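Local coordinates for surface protein VspA (Borrelia turicatae, PDB 1YJG), which is a variable outer-membrane surface lipoprotein, present here as its core fragment, and probably serves evasion of the host immune response by antigenic switching, at residues N3-V8 and A149-I154; V61-A66 and V85-T90; D112-I117 and K127-L132. All coordinates share one frame; numbering follows the deposited sequence.

Contact 1: residues N3-V8 and A149-I154; sequences NITDAV and AVTAAI
Ile4 and Ala7 of helix 2-28 meet Ala153 and Val150 of helix 129-155, a worked example of how small residues let two helices lie close. Ile4 and Ala7 bury the most surface, nearly equally. The methyl of Ala153 settles against the backbone of Ile4, its CB 3.9 Å from Ile4 CA, and also faces the methyl of Ala7, with 4.3 Å between the two CB atoms. Ile4 then reaches past Ala153 to the next residue: CG1 is anti to the backbone N (chi1 -176°), which carries CD1 across to within 3.5 Å of Ile154 CG1. There the two isoleucine chains cross obliquely, touching through the end of one and the middle of the other.

One turn on, the pattern repeats: Val150 sends its CG2 branch to the backbone of Ala7, 3.5 Å from Ala7 O. The same CG2 lies 4.2 Å from Val8 CA, and CG1 faces the Val8 side chain more loosely, 4.4 Å from Val8 CG2. No hydrogen bond joins the two segments, whose contact is apolar packing alone. Ile4 and Ile154 also pack on Ile154 and Val8, respectively, of the second subunit, which extends this apolar patch into the dimer. With axes 8.7 Å apart and N-to-C directions 163° from parallel, the pair shows the close antiparallel packing of the first and last long helices in a helical bundle.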
loop_
_atom_site.group_PDB
_atom_site.type_symbol
_atom_site.label_atom_id
_atom_site.label_comp_id
_atom_site.label_asym_id
_atom_site.label_seq_id
_atom_site.Cartn_x
_atom_site.Cartn_y
_atom_site.Cartn_z
ATOM N N ASN A 3 -4.137 28.530 -3.253
ATOM C CA ASN A 3 -4.187 27.764 -4.497
ATOM C C ASN A 3 -3.141 26.650 -4.548
ATOM O O ASN A 3 -3.425 25.537 -5.002
ATOM C CB ASN A 3 -4.010 28.688 -5.713
ATOM C CG ASN A 3 -5.303 28.896 -6.488
ATOM O OD1 ASN A 3 -6.172 29.662 -6.070
ATOM N ND2 ASN A 3 -5.431 28.219 -7.628
ATOM N N ILE A 4 -1.921 26.962 -4.119
ATOM C CA ILE A 4 -0.852 25.967 -4.113
ATOM C C ILE A 4 -1.096 24.959 -2.993
ATOM O O ILE A 4 -0.770 23.798 -3.130
ATOM C CB ILE A 4 0.555 26.617 -3.997
ATOM C CG1 ILE A 4 1.646 25.553 -4.082
ATOM C CG2 ILE A 4 0.713 27.428 -2.710
ATOM C CD1 ILE A 4 2.913 26.054 -4.714
ATOM N N THR A 5 -1.693 25.410 -1.897
ATOM C CA THR A 5 -1.985 24.546 -0.763
ATOM C C THR A 5 -3.063 23.512 -1.118
ATOM O O THR A 5 -2.973 22.374 -0.701
ATOM C CB THR A 5 -2.407 25.403 0.454
ATOM O OG1 THR A 5 -1.277 26.150 0.925
ATOM C CG2 THR A 5 -2.794 24.540 1.658
ATOM N N ASP A 6 -4.049 23.914 -1.915
ATOM C CA ASP A 6 -5.138 23.042 -2.316
ATOM C C ASP A 6 -4.690 22.029 -3.368
ATOM O O ASP A 6 -5.161 20.895 -3.378
ATOM C CB ASP A 6 -6.322 23.871 -2.832
ATOM C CG ASP A 6 -7.053 24.613 -1.712
ATOM O OD1 ASP A 6 -7.972 25.405 -2.016
ATOM O OD2 ASP A 6 -6.780 24.472 -0.499
ATOM N N ALA A 7 -3.770 22.441 -4.235
ATOM C CA ALA A 7 -3.258 21.581 -5.279
ATOM C C ALA A 7 -2.384 20.517 -4.656
ATOM O O ALA A 7 -2.482 19.343 -5.004
ATOM C CB ALA A 7 -2.460 22.385 -6.305
ATOM N N VAL A 8 -1.537 20.937 -3.724
ATOM C CA VAL A 8 -0.635 20.018 -3.049
ATOM C C VAL A 8 -1.440 18.989 -2.250
ATOM O O VAL A 8 -1.193 17.793 -2.358
ATOM C CB VAL A 8 0.347 20.779 -2.142
ATOM C CG1 VAL A 8 1.086 19.831 -1.169
ATOM C CG2 VAL A 8 1.340 21.565 -2.990
ATOM N N ALA A 149 -1.487 19.946 -11.931
ATOM C CA ALA A 149 -2.081 21.088 -11.207
ATOM C C ALA A 149 -1.095 21.644 -10.183
ATOM O O ALA A 149 -1.090 22.843 -9.890
ATOM C CB ALA A 149 -3.374 20.697 -10.531
ATOM N N VAL A 150 -0.293 20.766 -9.592
ATOM C CA VAL A 150 0.710 21.196 -8.627
ATOM C C VAL A 150 1.751 22.039 -9.389
ATOM O O VAL A 150 2.096 23.134 -8.965
ATOM C CB VAL A 150 1.405 19.988 -7.913
ATOM C CG1 VAL A 150 2.607 20.454 -7.080
ATOM C CG2 VAL A 150 0.420 19.245 -7.022
ATOM N N THR A 151 2.206 21.549 -10.540
ATOM C CA THR A 151 3.203 22.277 -11.315
ATOM C C THR A 151 2.681 23.630 -11.783
ATOM O O THR A 151 3.429 24.591 -11.770
ATOM C CB THR A 151 3.744 21.451 -12.520
ATOM O OG1 THR A 151 2.709 21.255 -13.493
ATOM C CG2 THR A 151 4.134 20.061 -12.097
ATOM N N ALA A 152 1.403 23.711 -12.163
ATOM C CA ALA A 152 0.815 24.973 -12.630
ATOM C C ALA A 152 0.703 25.996 -11.499
ATOM O O ALA A 152 0.844 27.197 -11.729
ATOM C CB ALA A 152 -0.554 24.737 -13.267
ATOM N N ALA A 153 0.432 25.528 -10.284
ATOM C CA ALA A 153 0.321 26.433 -9.139
ATOM C C ALA A 153 1.733 26.919 -8.770
ATOM O O ALA A 153 1.922 28.073 -8.403
ATOM C CB ALA A 153 -0.361 25.755 -7.968
ATOM N N ILE A 154 2.722 26.037 -8.897
ATOM C CA ILE A 154 4.112 26.397 -8.594
ATOM C C ILE A 154 4.624 27.424 -9.626
ATOM O O ILE A 154 5.457 28.267 -9.308
ATOM C CB ILE A 154 5.016 25.136 -8.535
ATOM C CG1 ILE A 154 4.847 24.448 -7.181
ATOM C CG2 ILE A 154 6.494 25.489 -8.753
ATOM C CD1 ILE A 154 5.366 23.025 -7.151
#

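Contact 2: residues V61-A66 and V85-T90; sequences VDTKLA and VKNAST
Asp62 and Lys86 reach across between helices 48-69 and 76-98, and their two segments illustrate how an antiparallel helix pair can be apolar on one flank and polar on the other. The tight part centres on Leu65. Its CD1 comes 3.6 Å from Val85 CG1, the two side chains crossing at about a right angle, while its CB lies against the aliphatic chain of Lys86. Val61 CG1 touches Ser89 CB more loosely, at 4.2 Å. Helices 2-28 and 129-155 close this side, with Leu20 against Val61 and Leu135 against Val85.

The other side is more open and holds a water. Lys86 leaves its backbone with CG anti to N (chi1 -174°) and runs past Ala66, its CE 3.8 Å from Ala66 CB, before bending at the last torsion to bring NZ over the carboxylate. The salt bridge from Lys86 NZ to Asp62 OD2 measures 2.7 Å, and the ammonium approaches from above the carboxylate plane, 35° out of it. Ser89 OG donates to the anti lone pair of Asp62 OD1 at 2.7 Å. Thr90 OG1 stands 2.9 Å from the same OD1 and 3.1 Å from Lys86 O, two acceptors competing for one proton. The water donates to both Asp62 OD2 and Thr90 OG1.

Held at both oxygens, the carboxylate has little freedom to turn, and the nearby ammonium and hydroxyls would be expected to stabilise its negative charge, keeping Asp62 ionised at the helix interface.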
loop_
_atom_site.group_PDB
_atom_site.type_symbol
_atom_site.label_atom_id
_atom_site.label_comp_id
_atom_site.label_asym_id
_atom_site.label_seq_id
_atom_site.Cartn_x
_atom_site.Cartn_y
_atom_site.Cartn_z
ATOM N N VAL A 61 -9.069 2.257 -0.638
ATOM C CA VAL A 61 -8.951 3.100 -1.820
ATOM C C VAL A 61 -10.309 3.699 -2.180
ATOM O O VAL A 61 -10.421 4.899 -2.434
ATOM C CB VAL A 61 -8.454 2.284 -3.027
ATOM C CG1 VAL A 61 -8.740 3.018 -4.332
ATOM C CG2 VAL A 61 -6.994 2.000 -2.896
ATOM N N ASP A 62 -11.333 2.851 -2.194
ATOM C CA ASP A 62 -12.703 3.262 -2.514
ATOM C C ASP A 62 -13.214 4.339 -1.538
ATOM O O ASP A 62 -13.841 5.312 -1.952
ATOM C CB ASP A 62 -13.643 2.054 -2.472
ATOM C CG ASP A 62 -14.952 2.309 -3.202
ATOM O OD1 ASP A 62 -14.974 2.227 -4.451
ATOM O OD2 ASP A 62 -16.008 2.593 -2.607
ATOM N N THR A 63 -12.930 4.150 -0.253
ATOM C CA THR A 63 -13.338 5.081 0.790
ATOM C C THR A 63 -12.646 6.436 0.589
ATOM O O THR A 63 -13.266 7.473 0.759
ATOM C CB THR A 63 -12.988 4.519 2.174
ATOM O OG1 THR A 63 -13.741 3.325 2.416
ATOM C CG2 THR A 63 -13.420 5.471 3.302
ATOM N N LYS A 64 -11.365 6.410 0.225
ATOM C CA LYS A 64 -10.589 7.631 0.001
ATOM C C LYS A 64 -11.082 8.402 -1.219
ATOM O O LYS A 64 -11.043 9.618 -1.241
ATOM C CB LYS A 64 -9.097 7.309 -0.136
ATOM C CG LYS A 64 -8.444 6.846 1.175
ATOM C CD LYS A 64 -7.143 6.103 0.949
ATOM C CE LYS A 64 -6.591 5.524 2.254
ATOM N NZ LYS A 64 -5.970 6.550 3.111
ATOM N N LEU A 65 -11.542 7.681 -2.228
ATOM C CA LEU A 65 -12.053 8.276 -3.451
ATOM C C LEU A 65 -13.430 8.845 -3.160
ATOM O O LEU A 65 -13.790 9.876 -3.707
ATOM C CB LEU A 65 -12.115 7.235 -4.585
ATOM C CG LEU A 65 -10.751 6.771 -5.080
ATOM C CD1 LEU A 65 -10.843 5.516 -5.959
ATOM C CD2 LEU A 65 -10.052 7.886 -5.820
ATOM N N ALA A 66 -14.190 8.175 -2.291
ATOM C CA ALA A 66 -15.526 8.630 -1.912
ATOM C C ALA A 66 -15.394 10.003 -1.248
ATOM O O ALA A 66 -16.191 10.910 -1.497
ATOM C CB ALA A 66 -16.200 7.634 -0.981
ATOM N N VAL A 85 -12.026 6.551 -11.481
ATOM C CA VAL A 85 -11.208 5.724 -10.584
ATOM C C VAL A 85 -12.112 4.982 -9.605
ATOM O O VAL A 85 -11.960 3.780 -9.428
ATOM C CB VAL A 85 -10.159 6.500 -9.744
ATOM C CG1 VAL A 85 -9.165 5.509 -9.127
ATOM C CG2 VAL A 85 -9.411 7.559 -10.569
ATOM N N LYS A 86 -13.063 5.694 -8.999
ATOM C CA LYS A 86 -13.975 5.079 -8.034
ATOM C C LYS A 86 -14.913 4.035 -8.644
ATOM O O LYS A 86 -15.351 3.140 -7.943
ATOM C CB LYS A 86 -14.765 6.112 -7.231
ATOM C CG LYS A 86 -15.595 5.443 -6.130
ATOM C CD LYS A 86 -15.898 6.339 -4.958
ATOM C CE LYS A 86 -17.145 5.868 -4.213
ATOM N NZ LYS A 86 -17.295 4.379 -4.159
ATOM N N ASN A 87 -15.225 4.156 -9.932
ATOM C CA ASN A 87 -16.082 3.192 -10.612
ATOM C C ASN A 87 -15.278 1.899 -10.702
ATOM O O ASN A 87 -15.810 0.817 -10.548
ATOM C CB ASN A 87 -16.434 3.620 -12.058
ATOM C CG ASN A 87 -17.486 4.755 -12.143
ATOM O OD1 ASN A 87 -18.207 5.060 -11.189
ATOM N ND2 ASN A 87 -17.569 5.371 -13.321
ATOM N N ALA A 88 -13.982 2.025 -10.964
ATOM C CA ALA A 88 -13.108 0.865 -11.087
ATOM C C ALA A 88 -12.914 0.117 -9.764
ATOM O O ALA A 88 -13.008 -1.106 -9.734
ATOM C CB ALA A 88 -11.761 1.260 -11.703
ATOM N N SER A 89 -12.653 0.843 -8.681
ATOM C CA SER A 89 -12.461 0.220 -7.370
ATOM C C SER A 89 -13.768 -0.434 -6.887
ATOM O O SER A 89 -13.746 -1.484 -6.253
ATOM C CB SER A 89 -11.940 1.231 -6.339
ATOM O OG SER A 89 -12.850 2.293 -6.123
ATOM N N THR A 90 -14.901 0.191 -7.193
ATOM C CA THR A 90 -16.208 -0.339 -6.815
ATOM C C THR A 90 -16.415 -1.647 -7.585
ATOM O O THR A 90 -16.872 -2.631 -7.027
ATOM C CB THR A 90 -17.324 0.697 -7.128
ATOM O OG1 THR A 90 -17.365 1.684 -6.090
ATOM C CG2 THR A 90 -18.704 0.085 -7.076
HETATM O O HOH W 1 -18.918 1.641 -3.441
#

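Contact 3: residues D112-I117 and K127-L132; sequences DAKTAI and KGAEEL
The peptide carbonyl of Thr115 is the flat group on which this contact turns, with Ala129 N above one face of its plane and Lys127 N above the opposite face. Ala129 N donates to Thr115 O at 2.9 Å. Lys127 N donates to Thr115 O at 3.1 Å, from farther out of the plane (50°). The motif is a helix-loop-helix junction of the bundle: helix 110-117 receives the chain as it enters helix 129-155, with Gly128 at the N-cap. Neither donor uses a lone-pair direction, yet together they grip the carbonyl oxygen from two sides.

The second flat group, the carboxylate of Asp112, forms a salt bridge with Lys127, NZ donating to the anti lone pair of Asp112 OD1 at 2.9 Å. Lys127 buries more surface here than any other residue of the contact. Its aliphatic chain passes over the hydroxyl of Thr115 and bends at the last torsion (chi4 71°), bringing NZ between Asp112 OD1 and Thr115 OG1. Thr115 OG1, set between its own backbone N and carbonyl carbon, accepts from Lys127 NZ at 2.8 Å and donates to Asp112 O at 2.7 Å, linking the lysine to the helix backbone.

Where the chain turns, Ala116 CA makes a CA-H...O contact with Lys127 O. Gly128 takes a positive phi of 121° and passes close to Ala116, with its C 3.1 Å from Ala116 O. Helix 48-69 backs this region through Ile51, which touches Ala116 and Ile117. Farther along, Leu132 turns its CD2 branch to Ile117, 3.7 Å from the backbone oxygen O of Ile117 and 4.5 Å from its CB.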
loop_
_atom_site.group_PDB
_atom_site.type_symbol
_atom_site.label_atom_id
_atom_site.label_comp_id
_atom_site.label_asym_id
_atom_site.label_seq_id
_atom_site.Cartn_x
_atom_site.Cartn_y
_atom_site.Cartn_z
ATOM N N ASP A 112 -5.812 -19.095 -9.706
ATOM C CA ASP A 112 -7.058 -18.402 -9.383
ATOM C C ASP A 112 -6.805 -17.103 -8.602
ATOM O O ASP A 112 -7.563 -16.145 -8.743
ATOM C CB ASP A 112 -8.033 -19.330 -8.665
ATOM C CG ASP A 112 -8.421 -20.520 -9.528
ATOM O OD1 ASP A 112 -9.064 -20.295 -10.575
ATOM O OD2 ASP A 112 -8.100 -21.705 -9.260
ATOM N N ALA A 113 -5.748 -17.072 -7.793
ATOM C CA ALA A 113 -5.408 -15.878 -7.031
ATOM C C ALA A 113 -4.971 -14.821 -8.045
ATOM O O ALA A 113 -5.268 -13.656 -7.888
ATOM C CB ALA A 113 -4.305 -16.151 -6.041
ATOM N N LYS A 114 -4.299 -15.258 -9.105
ATOM C CA LYS A 114 -3.825 -14.365 -10.147
ATOM C C LYS A 114 -4.976 -13.747 -10.944
ATOM O O LYS A 114 -4.877 -12.593 -11.368
ATOM C CB LYS A 114 -2.833 -15.085 -11.052
ATOM C CG LYS A 114 -1.497 -15.305 -10.371
ATOM C CD LYS A 114 -0.624 -16.273 -11.141
ATOM C CE LYS A 114 0.812 -16.235 -10.614
ATOM N NZ LYS A 114 1.393 -17.584 -10.428
ATOM N N THR A 115 -6.068 -14.492 -11.137
ATOM C CA THR A 115 -7.222 -13.955 -11.872
ATOM C C THR A 115 -7.891 -12.845 -11.063
ATOM O O THR A 115 -8.748 -12.130 -11.575
ATOM C CB THR A 115 -8.282 -15.023 -12.210
ATOM O OG1 THR A 115 -8.928 -15.477 -11.011
ATOM C CG2 THR A 115 -7.650 -16.276 -12.853
ATOM N N ALA A 116 -7.522 -12.718 -9.796
ATOM C CA ALA A 116 -8.088 -11.683 -8.951
ATOM C C ALA A 116 -7.199 -10.456 -8.779
ATOM O O ALA A 116 -7.670 -9.343 -9.004
ATOM C CB ALA A 116 -8.465 -12.252 -7.576
ATOM N N ILE A 117 -5.923 -10.654 -8.425
ATOM C CA ILE A 117 -4.984 -9.539 -8.169
ATOM C C ILE A 117 -3.646 -9.443 -8.916
ATOM O O ILE A 117 -2.785 -8.645 -8.511
ATOM C CB ILE A 117 -4.657 -9.528 -6.645
ATOM C CG1 ILE A 117 -3.706 -10.682 -6.271
ATOM C CG2 ILE A 117 -5.931 -9.633 -5.818
ATOM C CD1 ILE A 117 -3.280 -10.691 -4.803
ATOM N N LYS A 127 -11.665 -12.845 -12.169
ATOM C CA LYS A 127 -12.079 -12.761 -10.761
ATOM C C LYS A 127 -11.602 -11.454 -10.082
ATOM O O LYS A 127 -11.310 -11.433 -8.885
ATOM C CB LYS A 127 -11.615 -13.990 -9.974
ATOM C CG LYS A 127 -12.036 -15.328 -10.598
ATOM C CD LYS A 127 -11.678 -16.526 -9.708
ATOM C CE LYS A 127 -11.579 -17.817 -10.513
ATOM N NZ LYS A 127 -10.373 -17.857 -11.394
ATOM N N GLY A 128 -11.517 -10.373 -10.858
ATOM C CA GLY A 128 -11.101 -9.071 -10.358
ATOM C C GLY A 128 -9.879 -8.428 -10.993
ATOM O O GLY A 128 -9.744 -7.220 -10.954
ATOM N N ALA A 129 -8.983 -9.211 -11.581
ATOM C CA ALA A 129 -7.772 -8.647 -12.192
ATOM C C ALA A 129 -8.061 -7.663 -13.349
ATOM O O ALA A 129 -7.354 -6.669 -13.507
ATOM C CB ALA A 129 -6.809 -9.751 -12.606
ATOM N N GLU A 130 -9.101 -7.932 -14.139
ATOM C CA GLU A 130 -9.462 -7.049 -15.243
ATOM C C GLU A 130 -9.851 -5.690 -14.683
ATOM O O GLU A 130 -9.437 -4.663 -15.200
ATOM C CB GLU A 130 -10.629 -7.621 -16.042
ATOM C CG GLU A 130 -11.158 -6.714 -17.148
ATOM C CD GLU A 130 -10.202 -6.557 -18.332
ATOM O OE1 GLU A 130 -10.580 -5.869 -19.302
ATOM O OE2 GLU A 130 -9.079 -7.113 -18.310
ATOM N N GLU A 131 -10.637 -5.706 -13.606
ATOM C CA GLU A 131 -11.104 -4.491 -12.955
ATOM C C GLU A 131 -9.916 -3.730 -12.342
ATOM O O GLU A 131 -9.900 -2.502 -12.310
ATOM C CB GLU A 131 -12.158 -4.823 -11.885
ATOM C CG GLU A 131 -13.521 -5.296 -12.414
ATOM C CD GLU A 131 -13.574 -6.773 -12.827
ATOM O OE1 GLU A 131 -12.586 -7.509 -12.628
ATOM O OE2 GLU A 131 -14.623 -7.215 -13.357
ATOM N N LEU A 132 -8.940 -4.481 -11.844
ATOM C CA LEU A 132 -7.742 -3.934 -11.229
ATOM C C LEU A 132 -6.892 -3.235 -12.276
ATOM O O LEU A 132 -6.264 -2.210 -11.975
ATOM C CB LEU A 132 -6.963 -5.034 -10.522
ATOM C CG LEU A 132 -5.695 -4.626 -9.781
ATOM C CD1 LEU A 132 -5.998 -3.563 -8.712
ATOM C CD2 LEU A 132 -5.058 -5.865 -9.183
#

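The three contacts fasten different levels of one elongated helical bundle. Contact 1 joins the first and last long helices at the end where both chain termini lie, and contact 3 sits on the other side of the chain's centre, where helix 129-155 begins. Their centres are 36 Å apart, although both use that helix. Contact 2 lies between them in space, its centre about 23 Å from that of contact 1 and 17 Å from that of contact 3. Contacts 2 and 3 touch directly: Ala88 CB packs 4.2 Å from Glu131 O. Apolar packing serves contact 1, whereas contacts 2 and 3 each add an aspartate-lysine salt bridge supported by hydroxyls.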